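Local coordinates for rhamnose ABC transporter, rhamnose-binding protein (Actinomyces odontolyticus ATCC 17982, PDB 5BQ3), which probably binds a sugar, likely rhamnose, and delivers it to an ABC transporter for uptake, at residues D97-C100 with P101-D105; G282-D286 with S287-K291. One frame throughout, in Å; residues are numbered along the deposited sequence.

Interaction 1 (D97-C100 with P101-D105)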
loop_
_atom_site.group_PDB
_atom_site.type_symbol
_atom_site.label_atom_id
_atom_site.label_comp_id
_atom_site.label_asym_id
_atom_site.label_seq_id
_atom_site.Cartn_x
_atom_site.Cartn_y
_atom_site.Cartn_z
ATOM N N ASP A 97 5.149 17.705 -2.518
ATOM C CA ASP A 97 5.757 19.034 -2.490
ATOM C C ASP A 97 5.007 20.058 -1.627
ATOM O O ASP A 97 5.657 20.917 -1.033
ATOM C CB ASP A 97 5.881 19.579 -3.923
ATOM C CG ASP A 97 7.033 19.019 -4.745
ATOM O OD1 ASP A 97 7.770 18.143 -4.228
ATOM O OD2 ASP A 97 7.217 19.476 -5.894
ATOM N N ALA A 98 3.663 20.001 -1.588
ATOM C CA ALA A 98 2.821 20.958 -0.860
ATOM C C ALA A 98 3.020 20.931 0.663
ATOM O O ALA A 98 2.947 21.988 1.293
ATOM C CB ALA A 98 1.359 20.717 -1.184
ATOM N N VAL A 99 3.253 19.743 1.249
ATOM C CA VAL A 99 3.434 19.571 2.699
ATOM C C VAL A 99 4.911 19.745 3.117
ATOM O O VAL A 99 5.188 19.902 4.308
ATOM C CB VAL A 99 2.881 18.207 3.216
ATOM C CG1 VAL A 99 1.373 18.096 3.017
ATOM C CG2 VAL A 99 3.608 17.022 2.588
ATOM N N CYS A 100 5.842 19.697 2.143
ATOM C CA CYS A 100 7.296 19.764 2.335
ATOM C C CYS A 100 7.779 20.999 3.149
ATOM O O CYS A 100 8.558 20.761 4.072
ATOM C CB CYS A 100 8.030 19.669 1.002
ATOM S SG CYS A 100 9.797 19.297 1.153
ATOM N N PRO A 101 7.382 22.280 2.889
ATOM C CA PRO A 101 7.908 23.386 3.716
ATOM C C PRO A 101 7.490 23.304 5.189
ATOM O O PRO A 101 8.284 23.665 6.056
ATOM C CB PRO A 101 7.320 24.638 3.056
ATOM C CG PRO A 101 6.931 24.217 1.707
ATOM C CD PRO A 101 6.485 22.806 1.842
ATOM N N ALA A 102 6.259 22.823 5.468
ATOM C CA ALA A 102 5.728 22.663 6.824
ATOM C C ALA A 102 6.471 21.554 7.574
ATOM O O ALA A 102 6.745 21.706 8.764
ATOM C CB ALA A 102 4.239 22.364 6.777
ATOM N N LEU A 103 6.824 20.457 6.869
ATOM C CA LEU A 103 7.562 19.321 7.430
ATOM C C LEU A 103 9.038 19.672 7.658
ATOM O O LEU A 103 9.649 19.147 8.587
ATOM C CB LEU A 103 7.446 18.082 6.529
ATOM C CG LEU A 103 6.072 17.417 6.396
ATOM C CD1 LEU A 103 6.114 16.294 5.375
ATOM C CD2 LEU A 103 5.563 16.898 7.730
ATOM N N GLN A 104 9.608 20.554 6.815
ATOM C CA GLN A 104 10.995 21.014 6.938
ATOM C C GLN A 104 11.135 21.947 8.143
ATOM O O GLN A 104 12.183 21.952 8.792
ATOM C CB GLN A 104 11.464 21.699 5.650
ATOM C CG GLN A 104 11.864 20.703 4.562
ATOM C CD GLN A 104 12.250 21.358 3.262
ATOM O OE1 GLN A 104 11.581 22.265 2.771
ATOM N NE2 GLN A 104 13.314 20.871 2.648
ATOM N N ASP A 105 10.063 22.704 8.461
ATOM C CA ASP A 105 9.990 23.595 9.622
ATOM C C ASP A 105 9.858 22.777 10.906
ATOM O O ASP A 105 10.255 23.243 11.973
ATOM C CB ASP A 105 8.813 24.577 9.490
ATOM C CG ASP A 105 9.046 25.767 8.574
ATOM O OD1 ASP A 105 10.228 26.142 8.366
ATOM O OD2 ASP A 105 8.047 26.362 8.114
HETATM O O HOH W 1 3.794 23.626 3.572
#
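Val99 and Cys100 each supply a carbonyl oxygen to an N-H four residues on. Leu103 N donates to Val99 O at 3.1 Å with an N-H...O angle of 152°, and Gln104 N to Cys100 O at 2.9 Å. A third link is made by a water that donates to Ala98 O and weakly accepts from Ala102 N. Pro101 has no N-H, which costs nothing in a first turn, and its CD lies 3.6 Å from Cys100 CB. The apolar contact joins Val99 CG2 and Leu103 CD1, 3.8 Å apart; the two side chains run side by side in the same direction, and both touch Ile78 of helix 75-83. Sulfur packing differs: with SG anti to its own N (chi1 -164°), Cys100 reaches Cys124 in a disulfide, while SG also lies 3.8 Å from Gln104 OE1. Gln104 passes with CG 3.3 Å from Cys100 O, and its amide nitrogen is held by Asp123 O, which restrains the rotation of the amide. These bonds mark the start of helix 100-109, the helical link between parallel neighbours 88-91 and 112-116, a beta-alpha-beta crossover of the periplasmic binding protein fold.

Interaction 2 (G282-D286 with S287-K291)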
loop_
_atom_site.group_PDB
_atom_site.type_symbol
_atom_site.label_atom_id
_atom_site.label_comp_id
_atom_site.label_asym_id
_atom_site.label_seq_id
_atom_site.Cartn_x
_atom_site.Cartn_y
_atom_site.Cartn_z
ATOM N N GLY A 282 9.803 5.993 14.389
ATOM C CA GLY A 282 9.805 7.334 14.959
ATOM C C GLY A 282 10.362 7.363 16.366
ATOM O O GLY A 282 11.075 8.301 16.729
ATOM N N ALA A 283 10.049 6.321 17.161
ATOM C CA ALA A 283 10.521 6.148 18.535
ATOM C C ALA A 283 12.026 5.898 18.562
ATOM O O ALA A 283 12.706 6.376 19.469
ATOM C CB ALA A 283 9.787 4.993 19.196
ATOM N N ALA A 284 12.545 5.164 17.555
ATOM C CA ALA A 284 13.963 4.841 17.395
ATOM C C ALA A 284 14.787 6.087 17.038
ATOM O O ALA A 284 15.905 6.238 17.532
ATOM C CB ALA A 284 14.132 3.778 16.325
ATOM N N LEU A 285 14.226 6.982 16.194
ATOM C CA LEU A 285 14.867 8.235 15.781
ATOM C C LEU A 285 14.910 9.242 16.937
ATOM O O LEU A 285 15.915 9.936 17.114
ATOM C CB LEU A 285 14.127 8.859 14.581
ATOM C CG LEU A 285 14.346 8.230 13.203
ATOM C CD1 LEU A 285 13.175 8.521 12.289
ATOM C CD2 LEU A 285 15.632 8.720 12.565
ATOM N N ASP A 286 13.815 9.317 17.714
ATOM C CA ASP A 286 13.649 10.235 18.839
ATOM C C ASP A 286 14.497 9.836 20.054
ATOM O O ASP A 286 14.995 10.723 20.752
ATOM C CB ASP A 286 12.170 10.307 19.237
ATOM C CG ASP A 286 11.756 11.589 19.926
ATOM O OD1 ASP A 286 12.288 12.663 19.558
ATOM O OD2 ASP A 286 10.854 11.532 20.777
ATOM N N SER A 287 14.648 8.520 20.318
ATOM C CA SER A 287 15.451 8.016 21.440
ATOM C C SER A 287 16.954 8.164 21.170
ATOM O O SER A 287 17.733 8.304 22.115
ATOM C CB SER A 287 15.117 6.557 21.737
ATOM O OG SER A 287 15.368 5.725 20.617
ATOM N N GLY A 288 17.334 8.134 19.893
ATOM C CA GLY A 288 18.718 8.260 19.451
ATOM C C GLY A 288 19.369 6.947 19.062
ATOM O O GLY A 288 20.590 6.894 18.895
ATOM N N ALA A 289 18.554 5.877 18.911
ATOM C CA ALA A 289 19.003 4.533 18.536
ATOM C C ALA A 289 19.514 4.499 17.093
ATOM O O ALA A 289 20.450 3.755 16.795
ATOM C CB ALA A 289 17.868 3.536 18.711
ATOM N N ILE A 290 18.896 5.301 16.206
ATOM C CA ILE A 290 19.253 5.420 14.788
ATOM C C ILE A 290 19.285 6.900 14.384
ATOM O O ILE A 290 18.496 7.701 14.893
ATOM C CB ILE A 290 18.321 4.596 13.847
ATOM C CG1 ILE A 290 16.824 4.880 14.108
ATOM C CG2 ILE A 290 18.640 3.101 13.921
ATOM C CD1 ILE A 290 15.892 4.693 12.924
ATOM N N LYS A 291 20.196 7.248 13.466
ATOM C CA LYS A 291 20.355 8.607 12.941
ATOM C C LYS A 291 19.448 8.821 11.719
ATOM O O LYS A 291 19.150 9.963 11.359
ATOM C CB LYS A 291 21.828 8.877 12.571
ATOM C CG LYS A 291 22.790 8.860 13.757
ATOM C CD LYS A 291 24.230 8.712 13.295
ATOM C CE LYS A 291 25.195 8.558 14.444
ATOM N NZ LYS A 291 26.584 8.327 13.966
HETATM O O HOH W 2 18.264 10.320 15.799
#
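Ile290 folds back over the last turn of helix 271-287 to meet Ala284 and Leu285. From CB the longer branch leaves between the backbone N and the carbonyl carbon (chi1 51°), which puts CG1 3.7 Å from Ala284 CB. At the tip, CD1 is 3.9 Å from both Ala284 CB and Leu285 CG, the Leu285 side chain crossing that of Ile290 at a slant. With an alanine here, Ala284 CB and Leu285 CG would probably lose this apolar cover and a gap would open beside the helix end. The backbone reversal is a glycine C-cap: Gly288 leaves the helix with phi 102°, where a side chain would be jammed against the preceding carbonyl. Ala284 O then accepts three weak bonds, from the N atoms of Gly288, Ala289 and Ile290; the one from Ala289, at 3.0 Å, has the six-to-one span found in Schellman motifs. One residue earlier the helical pattern still holds, as Ser287 N donates to Ala283 O at 3.0 Å with an N-H...O angle of 149°. Ser287 OG is hydrogen-bonded to Ser22 O. A water donates to Leu285 O at 2.7 Å and to Ile290 O at 2.8 Å, bridging helix and loop.

Overall arrangement
Interaction 1 begins a helix and interaction 2 ends one, and both helices serve the six-stranded parallel sheet: Leu103 touches strand 88-91, while Leu285 touches the adjacent strand 112-116. Their centres are 21 Å apart and the nearest atoms about 12 Å, so they do not touch. Each is partly buried, with leucine and a branched neighbour (Val99 or Ile290) turned inward, while Pro101 and Gly288 are exposed. The chemistry follows the place. At the helix start two ordinary helical bonds and a disulfide to another loop fix the chain; at the helix end the positive phi of Gly288 turns the chain, and one carbonyl gathers three weak bonds. In both, a water bridges backbone atoms.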